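Local coordinates for protein endonuclease NucS (Thermococcus kodakarensis KOD1, PDB 5GKE) that acts as a mismatch restriction endonuclease that cuts DNA, here as a two-subunit assembly bound to double-stranded DNA and a magnesium ion, at residues A[157-162]-A[197-202]; A[179-184]-A[190-195]; A[137-142]-A[148-153]. The protein carries 1 engineered substitution. One frame throughout, in Å; residues are numbered along the deposited sequence.

Contact 1: A[157-162]-A[197-202]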
loop_
_atom_site.group_PDB
_atom_site.type_symbol
_atom_site.label_atom_id
_atom_site.label_comp_id
_atom_site.label_asym_id
_atom_site.label_seq_id
_atom_site.Cartn_x
_atom_site.Cartn_y
_atom_site.Cartn_z
ATOM N N LYS A 157 21.820 -9.707 1.051
ATOM C CA LYS A 157 23.065 -9.652 0.294
ATOM C C LYS A 157 22.841 -9.307 -1.168
ATOM O O LYS A 157 22.231 -10.082 -1.914
ATOM C CB LYS A 157 23.802 -10.999 0.373
ATOM C CG LYS A 157 25.180 -11.007 -0.297
ATOM C CD LYS A 157 26.126 -10.068 0.440
ATOM C CE LYS A 157 27.456 -9.926 -0.254
ATOM N NZ LYS A 157 27.447 -8.972 -1.421
ATOM N N ALA A 158 23.367 -8.168 -1.593
ATOM C CA ALA A 158 23.323 -7.867 -3.003
ATOM C C ALA A 158 24.240 -8.851 -3.716
ATOM O O ALA A 158 25.429 -8.941 -3.428
ATOM C CB ALA A 158 23.744 -6.436 -3.268
ATOM N N ILE A 159 23.644 -9.625 -4.610
ATOM C CA ILE A 159 24.375 -10.369 -5.607
ATOM C C ILE A 159 24.354 -9.430 -6.793
ATOM O O ILE A 159 23.968 -8.270 -6.647
ATOM C CB ILE A 159 23.750 -11.729 -5.903
ATOM C CG1 ILE A 159 22.325 -11.572 -6.454
ATOM C CG2 ILE A 159 23.742 -12.538 -4.630
ATOM C CD1 ILE A 159 21.595 -12.898 -6.727
ATOM N N GLY A 160 24.761 -9.890 -7.954
ATOM C CA GLY A 160 24.962 -8.946 -9.039
ATOM C C GLY A 160 23.703 -8.194 -9.420
ATOM O O GLY A 160 23.658 -6.968 -9.509
ATOM N N THR A 161 22.664 -8.960 -9.673
ATOM C CA THR A 161 21.398 -8.395 -10.054
ATOM C C THR A 161 20.405 -8.893 -9.015
ATOM O O THR A 161 20.091 -10.083 -8.962
ATOM C CB THR A 161 21.046 -8.803 -11.523
ATOM O OG1 THR A 161 21.654 -7.867 -12.418
ATOM C CG2 THR A 161 19.549 -8.843 -11.784
ATOM N N GLY A 162 19.939 -7.993 -8.159
ATOM C CA GLY A 162 19.043 -8.395 -7.087
ATOM C C GLY A 162 19.666 -8.529 -5.705
ATOM O O GLY A 162 20.890 -8.572 -5.544
ATOM N N VAL A 197 18.913 -17.928 -7.938
ATOM C CA VAL A 197 19.602 -19.185 -8.121
ATOM C C VAL A 197 20.355 -19.193 -9.453
ATOM O O VAL A 197 21.505 -19.620 -9.515
ATOM C CB VAL A 197 18.631 -20.359 -8.061
ATOM C CG1 VAL A 197 19.277 -21.623 -8.642
ATOM C CG2 VAL A 197 18.183 -20.581 -6.631
ATOM N N GLU A 198 19.711 -18.692 -10.503
ATOM C CA GLU A 198 20.324 -18.679 -11.821
ATOM C C GLU A 198 21.553 -17.789 -11.832
ATOM O O GLU A 198 22.595 -18.163 -12.366
ATOM C CB GLU A 198 19.326 -18.215 -12.887
ATOM C CG GLU A 198 18.324 -19.277 -13.268
ATOM C CD GLU A 198 17.228 -18.769 -14.189
ATOM O OE1 GLU A 198 17.317 -17.610 -14.669
ATOM O OE2 GLU A 198 16.270 -19.539 -14.425
ATOM N N ILE A 199 21.435 -16.609 -11.240
ATOM C CA ILE A 199 22.557 -15.688 -11.210
ATOM C C ILE A 199 23.721 -16.304 -10.446
ATOM O O ILE A 199 24.878 -16.184 -10.860
ATOM C CB ILE A 199 22.156 -14.348 -10.590
ATOM C CG1 ILE A 199 21.284 -13.573 -11.577
ATOM C CG2 ILE A 199 23.385 -13.526 -10.227
ATOM C CD1 ILE A 199 20.589 -12.402 -10.960
ATOM N N LEU A 200 23.412 -17.002 -9.359
ATOM C CA LEU A 200 24.446 -17.651 -8.565
ATOM C C LEU A 200 25.032 -18.863 -9.283
ATOM O O LEU A 200 26.204 -19.162 -9.115
ATOM C CB LEU A 200 23.908 -18.060 -7.198
ATOM C CG LEU A 200 23.805 -16.897 -6.208
ATOM C CD1 LEU A 200 23.017 -17.329 -5.024
ATOM C CD2 LEU A 200 25.168 -16.420 -5.753
ATOM N N ARG A 201 24.227 -19.564 -10.075
ATOM C CA ARG A 201 24.745 -20.693 -10.847
ATOM C C ARG A 201 25.780 -20.235 -11.875
ATOM O O ARG A 201 26.671 -20.990 -12.224
ATOM C CB ARG A 201 23.619 -21.453 -11.543
ATOM C CG ARG A 201 22.879 -22.382 -10.610
ATOM C CD ARG A 201 22.033 -23.424 -11.320
ATOM N NE ARG A 201 21.537 -24.384 -10.329
ATOM C CZ ARG A 201 20.253 -24.675 -10.140
ATOM N NH1 ARG A 201 19.323 -24.100 -10.897
ATOM N NH2 ARG A 201 19.896 -25.549 -9.200
ATOM N N GLU A 202 25.675 -18.991 -12.331
ATOM C CA GLU A 202 26.614 -18.460 -13.309
ATOM C C GLU A 202 28.043 -18.386 -12.761
ATOM O O GLU A 202 29.000 -18.548 -13.524
ATOM C CB GLU A 202 26.149 -17.088 -13.802
ATOM C CG GLU A 202 25.129 -17.182 -14.938
ATOM C CD GLU A 202 24.310 -15.912 -15.126
ATOM O OE1 GLU A 202 24.804 -14.820 -14.761
ATOM O OE2 GLU A 202 23.172 -16.011 -15.644
#
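I199 and I159 bury the most surface where the end of strand 151-158 and the turn after it (residues 157-162) meet the helix segment 197-202, and they show how one branched side chain can serve two neighbours at once. I199 points from the helix toward the turn and divides its work between its arms. With CG1 set beside the backbone N (chi1 -73°), CG2 falls anti to it and receives the tip of I159, CD1 of I159 lying 4.0 Å from CG2 of I199. The other arm runs through CG1 to CD1, which reaches T161 further along the turn. There CD1 of I199 lies 3.7 Å from CB of T161, the two side chains crossing at about a right angle, and CD1 of I199 is also modelled only 3.1 Å from O of T161, a tight approach whose exact value is best taken with caution.

I159 answers from the opposite segment. With chi1 at 61°, its CG1 is wedged between the backbone N and the carbonyl carbon, a placement that carries CD1 to the helix while CG2 heads for L200. That second touch is looser, CG2 of I159 standing 4.3 Å from CD2 of L200. The L200 side chain also packs on V177 and L167 of the underlying sheet. The turn links strands 151-158 and 163-169 as a hairpin and is closed by a backbone hydrogen bond of 3.1 Å from N of I159 to O of G162.

Beyond the two segments, OG1 of T161 is hydrogen-bonded to R223 of the second subunit, placing the turn at the dimer interface. No hydrogen bond or salt bridge crosses between turn and helix; packing of methyl groups, with CB of T161, joins them, so the fit depends on shape and on the exclusion of water.

Contact 2: A[179-184]-A[190-195]. With MG (magnesium ion), chain E; nucleotides of chain C; nucleotides of chain D.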
loop_
_atom_site.group_PDB
_atom_site.type_symbol
_atom_site.label_atom_id
_atom_site.label_comp_id
_atom_site.label_asym_id
_atom_site.label_seq_id
_atom_site.Cartn_x
_atom_site.Cartn_y
_atom_site.Cartn_z
ATOM N N GLU A 179 14.750 -17.803 0.046
ATOM C CA GLU A 179 13.769 -16.738 -0.128
ATOM C C GLU A 179 12.685 -16.893 0.944
ATOM O O GLU A 179 12.074 -17.953 1.067
ATOM C CB GLU A 179 13.162 -16.762 -1.530
ATOM C CG GLU A 179 12.032 -15.741 -1.742
ATOM C CD GLU A 179 12.475 -14.284 -1.616
ATOM O OE1 GLU A 179 11.594 -13.397 -1.574
ATOM O OE2 GLU A 179 13.698 -14.011 -1.579
ATOM N N LEU A 180 12.485 -15.849 1.740
ATOM C CA LEU A 180 11.540 -15.896 2.853
ATOM C C LEU A 180 10.261 -15.164 2.507
ATOM O O LEU A 180 10.293 -14.149 1.797
ATOM C CB LEU A 180 12.138 -15.279 4.119
ATOM C CG LEU A 180 13.598 -15.576 4.444
ATOM C CD1 LEU A 180 14.041 -14.848 5.731
ATOM C CD2 LEU A 180 13.817 -17.077 4.548
ATOM N N LYS A 181 9.143 -15.691 3.001
ATOM C CA LYS A 181 7.858 -14.990 2.991
ATOM C C LYS A 181 7.141 -15.209 4.302
ATOM O O LYS A 181 6.962 -16.357 4.729
ATOM C CB LYS A 181 6.965 -15.454 1.842
ATOM C CG LYS A 181 7.500 -15.115 0.471
ATOM C CD LYS A 181 7.652 -13.617 0.271
ATOM C CE LYS A 181 8.442 -13.337 -0.999
ATOM N NZ LYS A 181 8.925 -11.939 -1.105
ATOM N N ARG A 182 6.704 -14.113 4.922
ATOM C CA ARG A 182 5.993 -14.162 6.205
ATOM C C ARG A 182 4.583 -14.707 6.034
ATOM O O ARG A 182 3.929 -15.079 6.993
ATOM C CB ARG A 182 5.937 -12.764 6.861
ATOM C CG ARG A 182 5.128 -11.708 6.104
ATOM C CD ARG A 182 4.854 -10.476 6.982
ATOM N NE ARG A 182 4.429 -10.907 8.308
ATOM C CZ ARG A 182 3.199 -11.323 8.593
ATOM N NH1 ARG A 182 2.260 -11.320 7.662
ATOM N NH2 ARG A 182 2.909 -11.732 9.810
ATOM N N ARG A 183 4.116 -14.743 4.797
ATOM C CA ARG A 183 2.779 -15.212 4.525
ATOM C C ARG A 183 2.847 -16.195 3.365
ATOM O O ARG A 183 3.927 -16.428 2.811
ATOM C CB ARG A 183 1.849 -14.030 4.219
ATOM C CG ARG A 183 2.206 -13.262 2.962
ATOM C CD ARG A 183 1.282 -12.081 2.715
ATOM N NE ARG A 183 1.172 -11.789 1.281
ATOM C CZ ARG A 183 0.447 -10.803 0.757
ATOM N NH1 ARG A 183 -0.244 -9.990 1.544
ATOM N NH2 ARG A 183 0.408 -10.628 -0.561
ATOM N N ARG A 184 1.699 -16.757 2.993
ATOM C CA ARG A 184 1.643 -17.749 1.939
ATOM C C ARG A 184 2.376 -17.261 0.686
ATOM O O ARG A 184 2.170 -16.148 0.215
ATOM C CB ARG A 184 0.196 -18.086 1.608
ATOM C CG ARG A 184 0.012 -18.690 0.229
ATOM C CD ARG A 184 -1.394 -19.171 0.042
ATOM N NE ARG A 184 -1.623 -20.360 0.836
ATOM C CZ ARG A 184 -2.187 -21.457 0.357
ATOM N NH1 ARG A 184 -2.577 -21.493 -0.910
ATOM N NH2 ARG A 184 -2.351 -22.512 1.140
ATOM N N VAL A 190 8.627 -17.142 -6.085
ATOM C CA VAL A 190 9.374 -18.201 -6.753
ATOM C C VAL A 190 10.204 -17.630 -7.900
ATOM O O VAL A 190 11.306 -18.104 -8.171
ATOM C CB VAL A 190 8.433 -19.313 -7.248
ATOM C CG1 VAL A 190 9.228 -20.469 -7.765
ATOM C CG2 VAL A 190 7.558 -19.806 -6.078
ATOM N N ARG A 191 9.683 -16.583 -8.531
ATOM C CA ARG A 191 10.380 -15.859 -9.579
ATOM C C ARG A 191 11.611 -15.166 -9.027
ATOM O O ARG A 191 12.645 -15.126 -9.681
ATOM C CB ARG A 191 9.469 -14.811 -10.240
ATOM C CG ARG A 191 8.292 -15.369 -11.002
ATOM C CD ARG A 191 7.706 -14.332 -11.959
ATOM N NE ARG A 191 6.437 -14.812 -12.486
ATOM C CZ ARG A 191 5.237 -14.402 -12.080
ATOM N NH1 ARG A 191 5.114 -13.458 -11.152
ATOM N NH2 ARG A 191 4.151 -14.933 -12.627
ATOM N N GLN A 192 11.472 -14.580 -7.840
ATOM C CA GLN A 192 12.607 -14.029 -7.115
ATOM C C GLN A 192 13.672 -15.115 -6.892
ATOM O O GLN A 192 14.812 -14.982 -7.324
ATOM C CB GLN A 192 12.152 -13.460 -5.770
ATOM C CG GLN A 192 12.051 -11.944 -5.695
ATOM C CD GLN A 192 11.516 -11.478 -4.336
ATOM O OE1 GLN A 192 12.276 -11.175 -3.392
ATOM N NE2 GLN A 192 10.206 -11.434 -4.229
ATOM N N LEU A 193 13.265 -16.194 -6.229
ATOM C CA LEU A 193 14.134 -17.315 -5.925
ATOM C C LEU A 193 14.833 -17.889 -7.168
ATOM O O LEU A 193 16.036 -18.071 -7.167
ATOM C CB LEU A 193 13.332 -18.419 -5.230
ATOM C CG LEU A 193 14.164 -19.640 -4.808
ATOM C CD1 LEU A 193 15.332 -19.195 -3.933
ATOM C CD2 LEU A 193 13.319 -20.695 -4.078
ATOM N N LYS A 194 14.067 -18.185 -8.212
ATOM C CA LYS A 194 14.617 -18.736 -9.437
ATOM C C LYS A 194 15.648 -17.780 -10.014
ATOM O O LYS A 194 16.731 -18.180 -10.434
ATOM C CB LYS A 194 13.495 -19.003 -10.453
ATOM C CG LYS A 194 13.939 -19.329 -11.881
ATOM C CD LYS A 194 12.755 -19.838 -12.702
ATOM C CE LYS A 194 13.160 -20.325 -14.088
ATOM N NZ LYS A 194 13.565 -19.230 -14.990
ATOM N N SER A 195 15.298 -16.506 -10.023
ATOM C CA SER A 195 16.186 -15.479 -10.525
ATOM C C SER A 195 17.529 -15.461 -9.776
ATOM O O SER A 195 18.595 -15.307 -10.388
ATOM C CB SER A 195 15.500 -14.117 -10.428
ATOM O OG SER A 195 16.244 -13.112 -11.078
HETATM MG MG MG E . 13.050 -11.627 -0.945
ATOM P P DC C 6 10.720 -9.160 -0.847
ATOM O OP1 DC C 6 10.948 -10.556 -0.409
ATOM O OP2 DC C 6 9.792 -8.903 -1.967
ATOM O "O5'" DC C 6 10.213 -8.366 0.438
ATOM C "C5'" DC C 6 11.018 -8.372 1.607
ATOM C "C4'" DC C 6 10.439 -7.474 2.676
ATOM O "O4'" DC C 6 10.235 -6.144 2.142
ATOM C "C3'" DC C 6 9.088 -7.905 3.225
ATOM O "O3'" DC C 6 9.005 -7.503 4.580
ATOM C "C2'" DC C 6 8.117 -7.126 2.345
ATOM C "C1'" DC C 6 8.863 -5.810 2.203
ATOM N N1 DC C 6 8.527 -5.021 0.976
ATOM C C2 DC C 6 8.052 -3.714 1.106
ATOM O O2 DC C 6 7.879 -3.247 2.236
ATOM N N3 DC C 6 7.779 -2.997 -0.012
ATOM C C4 DC C 6 7.980 -3.542 -1.222
ATOM N N4 DC C 6 7.696 -2.799 -2.300
ATOM C C5 DC C 6 8.473 -4.871 -1.374
ATOM C C6 DC C 6 8.738 -5.565 -0.261
ATOM P P DG C 9 0.809 -8.794 5.374
ATOM O OP1 DG C 9 -0.057 -9.832 4.771
ATOM O OP2 DG C 9 2.153 -9.141 5.876
ATOM O "O5'" DG C 9 0.944 -7.615 4.314
ATOM C "C5'" DG C 9 -0.207 -7.150 3.629
ATOM C "C4'" DG C 9 -0.393 -5.654 3.828
ATOM O "O4'" DG C 9 0.705 -4.939 3.214
ATOM C "C3'" DG C 9 -1.685 -5.097 3.234
ATOM O "O3'" DG C 9 -2.564 -4.706 4.285
ATOM C "C2'" DG C 9 -1.259 -3.893 2.398
ATOM C "C1'" DG C 9 0.233 -4.102 2.186
ATOM N N9 DG C 9 0.602 -4.680 0.894
ATOM C C8 DG C 9 1.223 -5.893 0.676
ATOM N N7 DG C 9 1.478 -6.131 -0.589
ATOM C C5 DG C 9 1.006 -4.999 -1.251
ATOM C C6 DG C 9 1.000 -4.682 -2.635
ATOM O O6 DG C 9 1.430 -5.360 -3.593
ATOM N N1 DG C 9 0.419 -3.444 -2.872
ATOM C C2 DG C 9 -0.091 -2.611 -1.901
ATOM N N2 DG C 9 -0.605 -1.447 -2.333
ATOM N N3 DG C 9 -0.096 -2.893 -0.602
ATOM C C4 DG C 9 0.462 -4.098 -0.348
ATOM P P DA D 3 -4.233 -20.279 -3.336
ATOM O OP1 DA D 3 -3.467 -21.513 -3.599
ATOM O OP2 DA D 3 -3.760 -19.296 -2.334
ATOM O "O5'" DA D 3 -4.394 -19.544 -4.730
ATOM C "C5'" DA D 3 -4.578 -20.305 -5.885
ATOM C "C4'" DA D 3 -4.582 -19.414 -7.108
ATOM O "O4'" DA D 3 -5.543 -18.343 -6.920
ATOM C "C3'" DA D 3 -3.248 -18.728 -7.417
ATOM O "O3'" DA D 3 -3.061 -18.706 -8.825
ATOM C "C2'" DA D 3 -3.457 -17.317 -6.852
ATOM C "C1'" DA D 3 -4.920 -17.108 -7.204
ATOM N N9 DA D 3 -5.608 -16.064 -6.441
ATOM C C8 DA D 3 -5.733 -15.969 -5.081
ATOM N N7 DA D 3 -6.443 -14.934 -4.685
ATOM C C5 DA D 3 -6.814 -14.315 -5.869
ATOM C C6 DA D 3 -7.584 -13.163 -6.141
ATOM N N6 DA D 3 -8.127 -12.398 -5.190
ATOM N N1 DA D 3 -7.766 -12.821 -7.435
ATOM C C2 DA D 3 -7.217 -13.589 -8.390
ATOM N N3 DA D 3 -6.482 -14.695 -8.256
ATOM C C4 DA D 3 -6.314 -15.004 -6.959
#
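E179 OE1 is a polar atom gripped from several sides: it binds the magnesium ion at 2.4 Å, accepts a weak bond from K181 NZ at 3.1 Å as part of a salt bridge, and lies against the carboxamide of Q192 across the contact. This is the core of a PD-(D/E)XK nuclease, with E179, L180 and K181 supplying the (D/E)XK signature where strand 175-180 ends and runs into the loop. Q192, the other protein residue at the metal site, comes from the helix of the same beta-alpha-beta unit (strand 175-180, helix 187-204, strand 208-214).

The carboxylate of E179 holds the metal through both oxygens, OE2 standing 2.5 Å from the ion. Its CG is anti to the backbone N (chi1 175°) and the chain then bends at chi2, which turns the acid group to the ion. The amide of Q192 meets it steeply, the two planes 67° apart. Nearer the backbone, CB of E179 packs 4.1 Å from CD1 of L193, an apolar touch beside the polar site.

DNA enters through a phosphate. OP1 of DC6 of chain C binds the ion at 2.4 Å; K181 NZ also hydrogen-bonds that oxygen, the modelled 2.5 Å being short and its exact value doubtful. Farther along, R182 and R183 take the phosphate of DG9 of chain C, R182 weakly. NH1 of R183 reaches OP1 of DG9 of chain C in the guanidinium plane, at 3.2 Å with an N-H...O angle of 165°.

Contact 3: A[137-142]-A[148-153]; sequences ELIFEN and PGFKPL
F140 lays its ring against P152, and its path from the helix illustrates an aromatic ring lying flat against a proline methylene. From CB the ring leaves with CG beside the backbone N and anti to the carbonyl carbon (chi1 -85°), which swings its far end to the segment 148-153. CD2 of F140 comes within 4.2 Å of CB of P152. CE2 of F140, one atom further out, is 4.0 Å from CB of P152 and 4.2 Å from C of L153, the latter lying at the ring's edge. CZ, the tip, again meets CB of P152. The methylene thus sits almost squarely over the face: a CH-pi contact with CB of P152 4.0 Å from the ring centroid and 11° off the normal. R155 adds a cation-pi interaction with the same ring.

In the nuclease domain this contact packs the end of helix 132-141 against the start of strand 151-158, an outermost strand of the mixed sheet within this chain. Helix and strand segments run at 127° to each other, their axes 8.9 Å apart at closest approach.

One residue earlier on the helix, I139 works deeper. Its CG2 touches CE2 of F150 at 4.0 Å, approaching that ring at its edge, while O of I139 lies 4.1 Å from CG of P152. Over one face of the F150 ring sits N of P152, set toward the rim, and the ring itself continues inward onto V176 and L178.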
loop_
_atom_site.group_PDB
_atom_site.type_symbol
_atom_site.label_atom_id
_atom_site.label_comp_id
_atom_site.label_asym_id
_atom_site.label_seq_id
_atom_site.Cartn_x
_atom_site.Cartn_y
_atom_site.Cartn_z
ATOM N N GLU A 137 16.241 -13.565 11.467
ATOM C CA GLU A 137 16.887 -13.674 12.784
ATOM C C GLU A 137 16.732 -15.053 13.419
ATOM O O GLU A 137 17.662 -15.578 14.018
ATOM C CB GLU A 137 16.343 -12.601 13.738
ATOM C CG GLU A 137 16.790 -11.184 13.355
ATOM C CD GLU A 137 16.069 -10.085 14.110
ATOM O OE1 GLU A 137 15.499 -10.365 15.189
ATOM O OE2 GLU A 137 16.067 -8.936 13.613
ATOM N N LEU A 138 15.563 -15.649 13.271
ATOM C CA LEU A 138 15.361 -16.997 13.760
ATOM C C LEU A 138 16.330 -17.936 13.066
ATOM O O LEU A 138 16.970 -18.767 13.701
ATOM C CB LEU A 138 13.923 -17.449 13.521
ATOM C CG LEU A 138 13.609 -18.888 13.920
ATOM C CD1 LEU A 138 14.067 -19.143 15.330
ATOM C CD2 LEU A 138 12.131 -19.132 13.816
ATOM N N ILE A 139 16.442 -17.783 11.754
ATOM C CA ILE A 139 17.222 -18.712 10.962
ATOM C C ILE A 139 18.715 -18.591 11.274
ATOM O O ILE A 139 19.438 -19.575 11.246
ATOM C CB ILE A 139 16.939 -18.505 9.469
ATOM C CG1 ILE A 139 15.497 -18.942 9.179
ATOM C CG2 ILE A 139 17.898 -19.316 8.623
ATOM C CD1 ILE A 139 15.021 -18.717 7.758
ATOM N N PHE A 140 19.175 -17.399 11.623
ATOM C CA PHE A 140 20.563 -17.258 12.043
ATOM C C PHE A 140 20.782 -17.840 13.453
ATOM O O PHE A 140 21.769 -18.533 13.691
ATOM C CB PHE A 140 20.996 -15.790 11.966
ATOM C CG PHE A 140 21.470 -15.384 10.596
ATOM C CD1 PHE A 140 20.563 -15.174 9.572
ATOM C CD2 PHE A 140 22.825 -15.250 10.322
ATOM C CE1 PHE A 140 20.995 -14.830 8.295
ATOM C CE2 PHE A 140 23.259 -14.906 9.056
ATOM C CZ PHE A 140 22.340 -14.695 8.039
ATOM N N GLU A 141 19.856 -17.583 14.374
ATOM C CA GLU A 141 19.922 -18.167 15.715
ATOM C C GLU A 141 19.867 -19.685 15.658
ATOM O O GLU A 141 20.572 -20.357 16.398
ATOM C CB GLU A 141 18.775 -17.670 16.598
ATOM C CG GLU A 141 18.841 -16.212 17.012
ATOM C CD GLU A 141 17.653 -15.814 17.891
ATOM O OE1 GLU A 141 17.100 -16.689 18.599
ATOM O OE2 GLU A 141 17.261 -14.628 17.868
ATOM N N ASN A 142 19.020 -20.218 14.782
ATOM C CA ASN A 142 18.779 -21.660 14.703
ATOM C C ASN A 142 18.700 -22.204 13.285
ATOM O O ASN A 142 17.614 -22.576 12.836
ATOM C CB ASN A 142 17.472 -22.028 15.415
ATOM C CG ASN A 142 17.539 -21.822 16.906
ATOM O OD1 ASN A 142 17.101 -20.790 17.420
ATOM N ND2 ASN A 142 18.085 -22.806 17.616
ATOM N N PRO A 148 19.709 -29.681 9.002
ATOM C CA PRO A 148 20.970 -29.830 9.740
ATOM C C PRO A 148 22.182 -29.562 8.860
ATOM O O PRO A 148 22.175 -29.910 7.681
ATOM C CB PRO A 148 20.945 -31.297 10.196
ATOM C CG PRO A 148 19.516 -31.713 10.107
ATOM C CD PRO A 148 18.958 -30.948 8.949
ATOM N N GLY A 149 23.203 -28.937 9.425
ATOM C CA GLY A 149 24.405 -28.640 8.674
ATOM C C GLY A 149 24.211 -27.478 7.723
ATOM O O GLY A 149 24.985 -27.304 6.779
ATOM N N PHE A 150 23.170 -26.687 7.961
ATOM C CA PHE A 150 22.975 -25.473 7.184
ATOM C C PHE A 150 23.678 -24.312 7.860
ATOM O O PHE A 150 23.431 -24.013 9.025
ATOM C CB PHE A 150 21.493 -25.140 6.987
ATOM C CG PHE A 150 21.268 -23.782 6.382
ATOM C CD1 PHE A 150 21.636 -23.526 5.067
ATOM C CD2 PHE A 150 20.724 -22.750 7.133
ATOM C CE1 PHE A 150 21.450 -22.268 4.507
ATOM C CE2 PHE A 150 20.537 -21.485 6.579
ATOM C CZ PHE A 150 20.896 -21.248 5.262
ATOM N N LYS A 151 24.570 -23.671 7.117
ATOM C CA LYS A 151 25.342 -22.562 7.639
ATOM C C LYS A 151 24.982 -21.281 6.898
ATOM O O LYS A 151 25.384 -21.085 5.748
ATOM C CB LYS A 151 26.841 -22.872 7.520
ATOM C CG LYS A 151 27.759 -21.950 8.306
ATOM C CD LYS A 151 29.094 -22.634 8.599
ATOM C CE LYS A 151 30.063 -21.726 9.364
ATOM N NZ LYS A 151 30.958 -20.907 8.482
ATOM N N PRO A 152 24.213 -20.403 7.560
ATOM C CA PRO A 152 23.852 -19.087 7.025
ATOM C C PRO A 152 25.011 -18.098 7.110
ATOM O O PRO A 152 25.710 -18.076 8.121
ATOM C CB PRO A 152 22.693 -18.654 7.922
ATOM C CG PRO A 152 22.953 -19.337 9.210
ATOM C CD PRO A 152 23.587 -20.659 8.867
ATOM N N LEU A 153 25.179 -17.274 6.079
ATOM C CA LEU A 153 26.341 -16.388 5.938
ATOM C C LEU A 153 25.927 -14.942 5.761
ATOM O O LEU A 153 26.479 -14.061 6.398
ATOM C CB LEU A 153 27.234 -16.820 4.778
ATOM C CG LEU A 153 27.722 -18.265 4.865
ATOM C CD1 LEU A 153 28.544 -18.624 3.644
ATOM C CD2 LEU A 153 28.508 -18.487 6.140
#

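How the contacts relate
All three contacts belong to the nuclease domain, yet their chemistry follows their place in it. Contact 2 is the buried one and the most polar, combining metal, charge and DNA phosphate with a small apolar patch. Contacts 1 and 3 are only partly buried, have no hydrogen bond or salt bridge between their segments, and pack mainly through apolar groups; contact 1 packs aliphatic side chains, whereas contact 3 uses aromatic rings and a proline. Contacts 1 and 2 share helix 187-204 and both touch the second subunit. Contacts 1 and 3 share strand 151-158, taken at its two ends. Contacts 2 and 3 meet directly, CD2 of L180 packing 3.8 Å from CD1 of I139.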